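Local coordinates for protein putative dioxygenase (1H-3-hydroxy-4-oxoquinaldine 2,4-dioxygenase) (PDB 6RA3) that cleaves the ring of the Pseudomonas quinolone signal (PQS) with dioxygen, giving N-octanoylanthranilate and carbon monoxide, on an alpha/beta-hydrolase fold, at residues V164-H167 with V168-D171; V186-E189 with A190-W194; H226-F229 with A230-P234. All blocks are in the same frame, centred on the assembly; numbering follows the deposited sequence.

Contact 1: V164-H167 with V168-D171; sequences VLDH and VRYD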
ATOM      1  N   VAL A 164      -3.824   6.024  20.578  1.00 49.22           N
ATOM      2  CA  VAL A 164      -4.925   5.099  20.846  1.00 59.57           C
ATOM      3  C   VAL A 164      -6.216   5.615  20.214  1.00 53.04           C
ATOM      4  O   VAL A 164      -6.933   4.871  19.535  1.00 41.14           O
ATOM      5  CB  VAL A 164      -5.085   4.862  22.362  1.00 59.76           C
ATOM      6  CG1 VAL A 164      -6.301   3.973  22.659  1.00 64.38           C
ATOM      7  CG2 VAL A 164      -3.860   4.193  22.919  1.00 59.94           C
ATOM      8  N   LEU A 165      -6.517   6.900  20.401  1.00 48.27           N
ATOM      9  CA  LEU A 165      -7.700   7.482  19.782  1.00 50.39           C
ATOM     10  C   LEU A 165      -7.671   7.316  18.269  1.00 50.17           C
ATOM     11  O   LEU A 165      -8.645   6.841  17.676  1.00 45.03           O
ATOM     12  CB  LEU A 165      -7.815   8.958  20.142  1.00 47.15           C
ATOM     13  CG  LEU A 165      -8.227   9.259  21.578  1.00 44.18           C
ATOM     14  CD1 LEU A 165      -8.298  10.748  21.746  1.00 43.95           C
ATOM     15  CD2 LEU A 165      -9.559   8.591  21.939  1.00 46.55           C
ATOM     16  N   ASP A 166      -6.571   7.727  17.624  1.00 46.20           N
ATOM     17  CA  ASP A 166      -6.492   7.643  16.169  1.00 43.56           C
ATOM     18  C   ASP A 166      -6.652   6.203  15.693  1.00 43.04           C
ATOM     19  O   ASP A 166      -7.332   5.945  14.692  1.00 47.07           O
ATOM     20  CB  ASP A 166      -5.169   8.236  15.675  1.00 46.29           C
ATOM     21  CG  ASP A 166      -5.209   9.756  15.573  1.00 50.78           C
ATOM     22  OD1 ASP A 166      -6.279  10.357  15.791  1.00 47.94           O
ATOM     23  OD2 ASP A 166      -4.165  10.357  15.273  1.00 47.74           O
ATOM     24  N   HIS A 167      -6.061   5.246  16.411  1.00 42.03           N
ATOM     25  CA  HIS A 167      -6.121   3.849  15.990  1.00 40.37           C
ATOM     26  C   HIS A 167      -7.546   3.310  16.044  1.00 48.36           C
ATOM     27  O   HIS A 167      -7.972   2.556  15.155  1.00 43.76           O
ATOM     28  CB  HIS A 167      -5.220   3.022  16.875  1.00 38.58           C
ATOM     29  CG  HIS A 167      -5.290   1.556  16.614  1.00 37.97           C
ATOM     30  ND1 HIS A 167      -4.565   0.944  15.614  1.00 40.24           N
ATOM     31  CD2 HIS A 167      -5.966   0.571  17.245  1.00 35.16           C
ATOM     32  CE1 HIS A 167      -4.824  -0.352  15.622  1.00 41.89           C
ATOM     33  NE2 HIS A 167      -5.662  -0.602  16.610  1.00 37.97           N
ATOM     34  N   VAL A 168      -8.294   3.681  17.084  1.00 44.71           N
ATOM     35  CA  VAL A 168      -9.659   3.191  17.254  1.00 51.90           C
ATOM     36  C   VAL A 168     -10.620   3.899  16.297  1.00 46.45           C
ATOM     37  O   VAL A 168     -11.472   3.253  15.670  1.00 41.68           O
ATOM     38  CB  VAL A 168     -10.085   3.373  18.726  1.00 49.94           C
ATOM     39  CG1 VAL A 168     -11.556   3.027  18.904  1.00 53.39           C
ATOM     40  CG2 VAL A 168      -9.233   2.517  19.622  1.00 42.36           C
ATOM     41  N   ARG A 169     -10.496   5.230  16.183  1.00 42.87           N
ATOM     42  CA  ARG A 169     -11.404   6.031  15.371  1.00 43.40           C
ATOM     43  C   ARG A 169     -11.148   5.857  13.871  1.00 49.33           C
ATOM     44  O   ARG A 169     -12.090   5.889  13.070  1.00 43.63           O
ATOM     45  CB  ARG A 169     -11.254   7.503  15.739  1.00 42.00           C
ATOM     46  CG  ARG A 169     -11.757   7.865  17.150  1.00 52.29           C
ATOM     47  CD  ARG A 169     -11.775   9.389  17.376  1.00 53.50           C
ATOM     48  NE  ARG A 169     -10.431   9.964  17.278  1.00 66.54           N
ATOM     49  CZ  ARG A 169     -10.133  11.248  17.479  1.00 59.97           C
ATOM     50  NH1 ARG A 169     -11.086  12.114  17.799  1.00 62.59           N
ATOM     51  NH2 ARG A 169      -8.873  11.666  17.365  1.00 55.33           N
ATOM     52  N   TYR A 170      -9.883   5.695  13.470  1.00 41.96           N
ATOM     53  CA  TYR A 170      -9.475   5.906  12.081  1.00 42.28           C
ATOM     54  C   TYR A 170      -8.762   4.722  11.428  1.00 46.55           C
ATOM     55  O   TYR A 170      -8.787   4.590  10.198  1.00 42.56           O
ATOM     56  CB  TYR A 170      -8.556   7.127  11.999  1.00 41.90           C
ATOM     57  CG  TYR A 170      -9.154   8.426  12.511  1.00 44.24           C
ATOM     58  CD1 TYR A 170     -10.454   8.783  12.200  1.00 44.53           C
ATOM     59  CD2 TYR A 170      -8.405   9.311  13.284  1.00 46.97           C
ATOM     60  CE1 TYR A 170     -10.995   9.969  12.642  1.00 42.32           C
ATOM     61  CE2 TYR A 170      -8.952  10.512  13.732  1.00 45.50           C
ATOM     62  CZ  TYR A 170     -10.249  10.822  13.414  1.00 42.63           C
ATOM     63  OH  TYR A 170     -10.829  11.997  13.829  1.00 47.63           O
ATOM     64  N   ASP A 171      -8.081   3.878  12.203  1.00 44.02           N
ATOM     65  CA  ASP A 171      -7.158   2.910  11.619  1.00 46.10           C
ATOM     66  C   ASP A 171      -7.674   1.480  11.685  1.00 47.16           C
ATOM     67  O   ASP A 171      -6.937   0.542  11.348  1.00 50.30           O
ATOM     68  CB  ASP A 171      -5.785   3.017  12.285  1.00 48.60           C
ATOM     69  CG  ASP A 171      -5.184   4.415  12.155  1.00 53.14           C
ATOM     70  OD1 ASP A 171      -5.557   5.153  11.215  1.00 55.44           O
ATOM     71  OD2 ASP A 171      -4.335   4.785  12.989  1.00 50.74           O
TER
HETATM   72  O   HOH W   1      -2.924   2.885  14.415  1.00 47.76           O
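D166 meets R169 and Y170 over the last turn of helix 162-170, an example of i to i+3 and i to i+4 pairing at the end of a short helix in an alpha/beta-hydrolase fold. The D166 carboxylate and the R169 guanidinium are nearly coplanar, 16° apart, yet the salt bridge is loose: NH2 of R169 gives OD1 of D166 a weak bond of 3.3 Å. A bend at chi3 (-62°) turns the guanidinium back over the helix, where its NE is buried without a polar partner. The Y170 ring presents its edge to the same oxygen, with CE2 3.4 Å from D166 OD1, and carries R169 CB over one face. R46 of the second subunit adds a cation-pi contact to this ring, so the turn belongs to a subunit interface. On another side of the helix, V168 packs on V152 and L156 of helix 144-156. The H167 ring is turned 76° from the D171 carboxylate and uses NE2 for a hydrogen bond with H33. At its other nitrogen, a water in the plane of the ring lies 2.8 Å from H167 ND1 and donates to D171 OD2, also at 2.8 Å.

Contact 2: V186-E189 with A190-W194; sequences VIDE and AYRTW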
ATOM      1  N   VAL A 186     -15.780 -16.640  18.894  1.00 34.22           N
ATOM      2  CA  VAL A 186     -14.505 -17.298  19.143  1.00 37.46           C
ATOM      3  C   VAL A 186     -14.046 -17.021  20.570  1.00 35.62           C
ATOM      4  O   VAL A 186     -13.610 -17.932  21.279  1.00 33.44           O
ATOM      5  CB  VAL A 186     -13.455 -16.858  18.099  1.00 41.54           C
ATOM      6  CG1 VAL A 186     -12.075 -17.356  18.479  1.00 40.55           C
ATOM      7  CG2 VAL A 186     -13.821 -17.411  16.716  1.00 36.54           C
ATOM      8  N   ILE A 187     -14.129 -15.758  20.998  1.00 35.80           N
ATOM      9  CA  ILE A 187     -13.795 -15.397  22.373  1.00 31.69           C
ATOM     10  C   ILE A 187     -14.738 -16.103  23.352  1.00 45.25           C
ATOM     11  O   ILE A 187     -14.300 -16.809  24.273  1.00 40.15           O
ATOM     12  CB  ILE A 187     -13.844 -13.870  22.544  1.00 38.99           C
ATOM     13  CG1 ILE A 187     -12.854 -13.176  21.576  1.00 40.93           C
ATOM     14  CG2 ILE A 187     -13.514 -13.484  23.967  1.00 40.06           C
ATOM     15  CD1 ILE A 187     -12.976 -11.653  21.557  1.00 35.18           C
ATOM     16  N   ASP A 188     -16.050 -15.939  23.158  1.00 34.02           N
ATOM     17  CA  ASP A 188     -17.008 -16.608  24.037  1.00 38.69           C
ATOM     18  C   ASP A 188     -16.666 -18.085  24.171  1.00 36.26           C
ATOM     19  O   ASP A 188     -16.599 -18.624  25.280  1.00 38.47           O
ATOM     20  CB  ASP A 188     -18.426 -16.400  23.509  1.00 39.34           C
ATOM     21  CG  ASP A 188     -19.508 -16.879  24.464  1.00 47.12           C
ATOM     22  OD1 ASP A 188     -19.414 -16.622  25.681  1.00 51.07           O
ATOM     23  OD2 ASP A 188     -20.497 -17.463  23.976  1.00 47.14           O
ATOM     24  N   GLU A 189     -16.347 -18.740  23.055  1.00 36.78           N
ATOM     25  CA  GLU A 189     -16.069 -20.171  23.096  1.00 41.39           C
ATOM     26  C   GLU A 189     -14.756 -20.467  23.820  1.00 44.07           C
ATOM     27  O   GLU A 189     -14.631 -21.502  24.490  1.00 39.34           O
ATOM     28  CB  GLU A 189     -16.028 -20.749  21.686  1.00 43.67           C
ATOM     29  CG  GLU A 189     -15.715 -22.251  21.604  1.00 50.49           C
ATOM     30  CD  GLU A 189     -15.232 -22.673  20.225  1.00 53.05           C
ATOM     31  OE1 GLU A 189     -15.359 -21.864  19.273  1.00 60.51           O
ATOM     32  OE2 GLU A 189     -14.732 -23.813  20.088  1.00 59.69           O
ATOM     33  N   ALA A 190     -13.752 -19.600  23.662  1.00 36.20           N
ATOM     34  CA  ALA A 190     -12.461 -19.843  24.296  1.00 37.75           C
ATOM     35  C   ALA A 190     -12.606 -19.871  25.821  1.00 39.02           C
ATOM     36  O   ALA A 190     -12.061 -20.752  26.494  1.00 37.05           O
ATOM     37  CB  ALA A 190     -11.461 -18.772  23.851  1.00 33.30           C
ATOM     38  N   TYR A 191     -13.375 -18.937  26.380  1.00 39.10           N
ATOM     39  CA  TYR A 191     -13.577 -18.934  27.829  1.00 45.52           C
ATOM     40  C   TYR A 191     -14.469 -20.080  28.294  1.00 47.05           C
ATOM     41  O   TYR A 191     -14.319 -20.548  29.433  1.00 43.90           O
ATOM     42  CB  TYR A 191     -14.163 -17.608  28.282  1.00 37.98           C
ATOM     43  CG  TYR A 191     -13.147 -16.501  28.330  1.00 51.61           C
ATOM     44  CD1 TYR A 191     -12.960 -15.664  27.237  1.00 54.16           C
ATOM     45  CD2 TYR A 191     -12.368 -16.290  29.465  1.00 52.00           C
ATOM     46  CE1 TYR A 191     -12.024 -14.634  27.268  1.00 51.80           C
ATOM     47  CE2 TYR A 191     -11.428 -15.263  29.509  1.00 55.72           C
ATOM     48  CZ  TYR A 191     -11.263 -14.437  28.398  1.00 56.00           C
ATOM     49  OH  TYR A 191     -10.348 -13.411  28.403  1.00 53.56           O
ATOM     50  N   ARG A 192     -15.394 -20.546  27.447  1.00 43.26           N
ATOM     51  CA  ARG A 192     -16.215 -21.703  27.807  1.00 43.97           C
ATOM     52  C   ARG A 192     -15.422 -22.999  27.770  1.00 41.52           C
ATOM     53  O   ARG A 192     -15.730 -23.935  28.512  1.00 44.72           O
ATOM     54  CB  ARG A 192     -17.413 -21.850  26.859  1.00 37.74           C
ATOM     55  CG  ARG A 192     -18.469 -20.784  26.976  1.00 45.47           C
ATOM     56  CD  ARG A 192     -19.749 -21.218  26.270  1.00 46.04           C
ATOM     57  NE  ARG A 192     -19.527 -22.238  25.249  1.00 48.18           N
ATOM     58  CZ  ARG A 192     -19.449 -22.010  23.938  1.00 51.80           C
ATOM     59  NH1 ARG A 192     -19.572 -20.779  23.452  1.00 45.48           N
ATOM     60  NH2 ARG A 192     -19.251 -23.030  23.110  1.00 55.19           N
ATOM     61  N   THR A 193     -14.438 -23.095  26.883  1.00 40.83           N
ATOM     62  CA  THR A 193     -13.656 -24.317  26.737  1.00 44.02           C
ATOM     63  C   THR A 193     -12.636 -24.459  27.860  1.00 44.77           C
ATOM     64  O   THR A 193     -12.567 -25.499  28.528  1.00 40.94           O
ATOM     65  CB  THR A 193     -12.941 -24.297  25.384  1.00 42.26           C
ATOM     66  OG1 THR A 193     -13.906 -24.074  24.356  1.00 48.21           O
ATOM     67  CG2 THR A 193     -12.159 -25.617  25.126  1.00 42.16           C
ATOM     68  N   TRP A 194     -11.844 -23.413  28.069  1.00 43.07           N
ATOM     69  CA  TRP A 194     -10.675 -23.445  28.937  1.00 45.57           C
ATOM     70  C   TRP A 194     -10.959 -22.927  30.330  1.00 43.35           C
ATOM     71  O   TRP A 194     -10.189 -23.225  31.249  1.00 49.21           O
ATOM     72  CB  TRP A 194      -9.541 -22.595  28.328  1.00 44.11           C
ATOM     73  CG  TRP A 194      -9.025 -23.175  27.095  1.00 35.92           C
ATOM     74  CD1 TRP A 194      -9.255 -22.734  25.829  1.00 38.87           C
ATOM     75  CD2 TRP A 194      -8.207 -24.339  26.981  1.00 38.08           C
ATOM     76  NE1 TRP A 194      -8.631 -23.550  24.932  1.00 42.58           N
ATOM     77  CE2 TRP A 194      -7.970 -24.542  25.608  1.00 41.88           C
ATOM     78  CE3 TRP A 194      -7.627 -25.217  27.908  1.00 38.99           C
ATOM     79  CZ2 TRP A 194      -7.178 -25.598  25.126  1.00 34.00           C
ATOM     80  CZ3 TRP A 194      -6.845 -26.276  27.425  1.00 40.69           C
ATOM     81  CH2 TRP A 194      -6.628 -26.450  26.045  1.00 38.03           C
TER
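D188 sends CG anti to its backbone N (chi1 -171°), while R192, one turn on, holds CG beside its own N and folds back at chi3, and between them these torsions bring a carboxylate and a guanidinium together along helix 177-194. The result is an i to i+4 salt bridge, though a weak one: NH1 of R192 lies 3.5 Å from OD2 of D188. That oxygen sits at the edge of the guanidinium, near its plane, but the two flat groups are twisted 68° apart. One face of the guanidinium rests over the backbone of E189, whose CA is 3.6 Å from R192 NH1. The stronger partner of D188 OD2 is H136 of helix 129-137, so the carboxylate links two helices as well as two turns of one.

I187 and Y191 run side by side on the buried flank. CG2 of I187 comes in the plane of the phenol ring, at its edge, 3.8 Å from Y191 CE1. The Y191 and W100 rings meet edge-to-face, and OH of Y191 is hydrogen-bonded to the carbonyl O of I123. This flank lies close to H97, a residue assigned to substrate binding, against which I187 also packs.

Near the end of the helix the carbonyl of E189 is gripped twice by T193. The hydroxyl OG1 donates to E189 O at 2.7 Å, from above the carbonyl plane, and the T193 amide N reaches E189 O at 2.9 Å from the opposite face. The contact therefore divides its chemistry: I187 and Y191 lie against H97, and so probably near the substrate, while D188, shared between a histidine and an arginine, would probably be stabilised in its charged form by both.

Contact 3: H226-F229 with A230-P234; sequences HDDF and AARHP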
ATOM      1  N   HIS A 226      -2.384 -12.902  39.750  1.00 48.47           N
ATOM      2  CA  HIS A 226      -1.139 -13.021  38.987  1.00 53.16           C
ATOM      3  C   HIS A 226       0.028 -13.428  39.885  1.00 54.32           C
ATOM      4  O   HIS A 226       0.728 -14.409  39.601  1.00 46.80           O
ATOM      5  CB  HIS A 226      -0.828 -11.705  38.282  1.00 46.03           C
ATOM      6  CG  HIS A 226      -1.594 -11.496  37.012  1.00 59.43           C
ATOM      7  ND1 HIS A 226      -2.839 -10.900  36.981  1.00 54.01           N
ATOM      8  CD2 HIS A 226      -1.283 -11.786  35.726  1.00 55.48           C
ATOM      9  CE1 HIS A 226      -3.268 -10.854  35.732  1.00 52.65           C
ATOM     10  NE2 HIS A 226      -2.343 -11.383  34.950  1.00 50.84           N
ATOM     11  N   ASP A 227       0.275 -12.653  40.955  1.00 55.78           N
ATOM     12  CA  ASP A 227       1.228 -13.053  41.996  1.00 54.81           C
ATOM     13  C   ASP A 227       1.075 -14.524  42.321  1.00 53.78           C
ATOM     14  O   ASP A 227       2.044 -15.288  42.336  1.00 47.34           O
ATOM     15  CB  ASP A 227       1.002 -12.231  43.266  1.00 62.96           C
ATOM     16  CG  ASP A 227       1.283 -10.767  43.067  1.00 64.49           C
ATOM     17  OD1 ASP A 227       2.206 -10.478  42.276  1.00 71.62           O
ATOM     18  OD2 ASP A 227       0.609  -9.911  43.691  1.00 54.75           O
ATOM     19  N   ASP A 228      -0.168 -14.912  42.609  1.00 54.27           N
ATOM     20  CA  ASP A 228      -0.522 -16.291  42.902  1.00 54.92           C
ATOM     21  C   ASP A 228      -0.104 -17.210  41.768  1.00 54.43           C
ATOM     22  O   ASP A 228       0.519 -18.255  41.989  1.00 52.30           O
ATOM     23  CB  ASP A 228      -2.036 -16.343  43.138  1.00 60.91           C
ATOM     24  CG  ASP A 228      -2.501 -17.628  43.777  1.00 63.32           C
ATOM     25  OD1 ASP A 228      -2.115 -18.731  43.309  1.00 75.93           O
ATOM     26  OD2 ASP A 228      -3.286 -17.519  44.752  1.00 72.46           O
ATOM     27  N   PHE A 229      -0.450 -16.836  40.533  1.00 58.81           N
ATOM     28  CA  PHE A 229      -0.052 -17.645  39.387  1.00 55.81           C
ATOM     29  C   PHE A 229       1.466 -17.627  39.221  1.00 46.03           C
ATOM     30  O   PHE A 229       2.085 -18.669  38.979  1.00 42.20           O
ATOM     31  CB  PHE A 229      -0.766 -17.136  38.125  1.00 52.59           C
ATOM     32  CG  PHE A 229      -0.847 -18.157  37.032  1.00 53.59           C
ATOM     33  CD1 PHE A 229      -1.804 -19.160  37.069  1.00 55.23           C
ATOM     34  CD2 PHE A 229       0.047 -18.130  35.974  1.00 54.56           C
ATOM     35  CE1 PHE A 229      -1.871 -20.121  36.078  1.00 57.06           C
ATOM     36  CE2 PHE A 229      -0.011 -19.075  34.980  1.00 53.43           C
ATOM     37  CZ  PHE A 229      -0.975 -20.080  35.027  1.00 60.97           C
ATOM     38  N   ALA A 230       2.083 -16.457  39.407  1.00 40.45           N
ATOM     39  CA  ALA A 230       3.531 -16.340  39.237  1.00 49.87           C
ATOM     40  C   ALA A 230       4.292 -17.108  40.315  1.00 51.62           C
ATOM     41  O   ALA A 230       5.367 -17.655  40.040  1.00 46.43           O
ATOM     42  CB  ALA A 230       3.942 -14.866  39.243  1.00 48.66           C
ATOM     43  N   ALA A 231       3.748 -17.161  41.542  1.00 53.34           N
ATOM     44  CA  ALA A 231       4.369 -17.943  42.611  1.00 46.74           C
ATOM     45  C   ALA A 231       4.298 -19.443  42.350  1.00 47.39           C
ATOM     46  O   ALA A 231       5.217 -20.175  42.736  1.00 47.93           O
ATOM     47  CB  ALA A 231       3.710 -17.603  43.937  1.00 43.89           C
ATOM     48  N   ARG A 232       3.231 -19.921  41.697  1.00 46.59           N
ATOM     49  CA  ARG A 232       3.092 -21.347  41.394  1.00 52.10           C
ATOM     50  C   ARG A 232       3.985 -21.790  40.243  1.00 54.80           C
ATOM     51  O   ARG A 232       4.366 -22.965  40.168  1.00 53.33           O
ATOM     52  CB  ARG A 232       1.645 -21.677  41.015  1.00 59.01           C
ATOM     53  CG  ARG A 232       0.667 -21.902  42.150  1.00 62.45           C
ATOM     54  CD  ARG A 232      -0.738 -22.180  41.576  1.00 75.47           C
ATOM     55  NE  ARG A 232      -1.500 -20.947  41.318  1.00 83.33           N
ATOM     56  CZ  ARG A 232      -2.499 -20.830  40.439  1.00 80.68           C
ATOM     57  NH1 ARG A 232      -2.873 -21.869  39.689  1.00 77.11           N
ATOM     58  NH2 ARG A 232      -3.121 -19.655  40.295  1.00 69.37           N
ATOM     59  N   HIS A 233       4.278 -20.888  39.314  1.00 59.99           N
ATOM     60  CA  HIS A 233       4.843 -21.252  38.014  1.00 59.74           C
ATOM     61  C   HIS A 233       6.043 -20.358  37.738  1.00 54.49           C
ATOM     62  O   HIS A 233       5.856 -19.150  37.473  1.00 46.09           O
ATOM     63  CB  HIS A 233       3.807 -21.106  36.899  1.00 57.29           C
ATOM     64  CG  HIS A 233       2.629 -22.027  37.033  1.00 62.01           C
ATOM     65  ND1 HIS A 233       1.400 -21.600  37.486  1.00 54.72           N
ATOM     66  CD2 HIS A 233       2.496 -23.349  36.772  1.00 62.10           C
ATOM     67  CE1 HIS A 233       0.559 -22.617  37.498  1.00 55.76           C
ATOM     68  NE2 HIS A 233       1.196 -23.689  37.063  1.00 54.60           N
ATOM     69  N   PRO A 234       7.270 -20.885  37.816  1.00 58.84           N
ATOM     70  CA  PRO A 234       8.446 -20.056  37.501  1.00 56.56           C
ATOM     71  C   PRO A 234       8.391 -19.417  36.121  1.00 51.97           C
ATOM     72  O   PRO A 234       8.888 -18.300  35.960  1.00 47.52           O
ATOM     73  CB  PRO A 234       9.614 -21.052  37.613  1.00 51.74           C
ATOM     74  CG  PRO A 234       9.125 -22.094  38.575  1.00 54.56           C
ATOM     75  CD  PRO A 234       7.653 -22.240  38.262  1.00 54.93           C
TER
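H226 begins the contact through its backbone, its carbonyl O facing the amide N of A230 one helical turn on at a spacing suspiciously short for a hydrogen bond, which therefore carries little weight, while its ring turns to the protein interior and is hydrogen-bonded at ND1 to the carbonyl of Y222 and at NE2 to H212. D227 repeats the backbone pattern, its O accepting A231 N at 2.7 Å.

With D228 the side chains take over. Its CG stands anti to the backbone N (chi1 -166°), which places OD1 beside the arginine four residues later. NE of R232 binds D228 OD1 at 3.0 Å, nearly along the C-O axis of the oxygen, and NH2 of R232 adds a weak second bond to the same OD1 at 3.3 Å. One carboxylate oxygen thus spans two N-H groups of the guanidinium, although the two planes stand 85° apart. The bend of R232 at chi3 (-87°) also brings NE to a weak bond with the carbonyl of D228.

F229 closes the series, meeting R232 at its ring edge and H233 over one face. The guanidinium lies with a face over F229 CD1, and NH2 of R232 is 3.5 Å from that carbon; the planes are almost perpendicular. ND1 of H233 is 3.7 Å from F229 CZ, in an oblique aromatic pair with centroids 4.5 Å apart. ND1 of H233, the first residue past the helix, also makes a weak bond back to F229 O.

Helix 221-232 is the crossing helix of a beta-alpha-beta unit between strands 209-214 and 236-240. F229 packs edge-to-face on F236 of the latter strand, outermost within the chain, and together with H226 it touches M198 of helix 197-202.

The three contacts follow one another along the chain, and none nests in or crosses another; each closes just one or two turns at or near the C-terminal end of a helix. Contact 1 comes first, where helix 162-170 meets helix 144-156 and the second subunit. Helix 177-194 is the next helix, and contact 2 sets it against helices 129-137 and 71-84, its centre about 27 Å from that of contact 1. After strand 209-214, contact 3 finishes helix 221-232 before the chain enters the last strand, 236-240, outermost within the chain. Contacts 1 and 3 lie on opposite sides of the chain's centre. Contacts 1 and 2 each have a residue near H246, whereas contact 3 lies away from both H97 and H246.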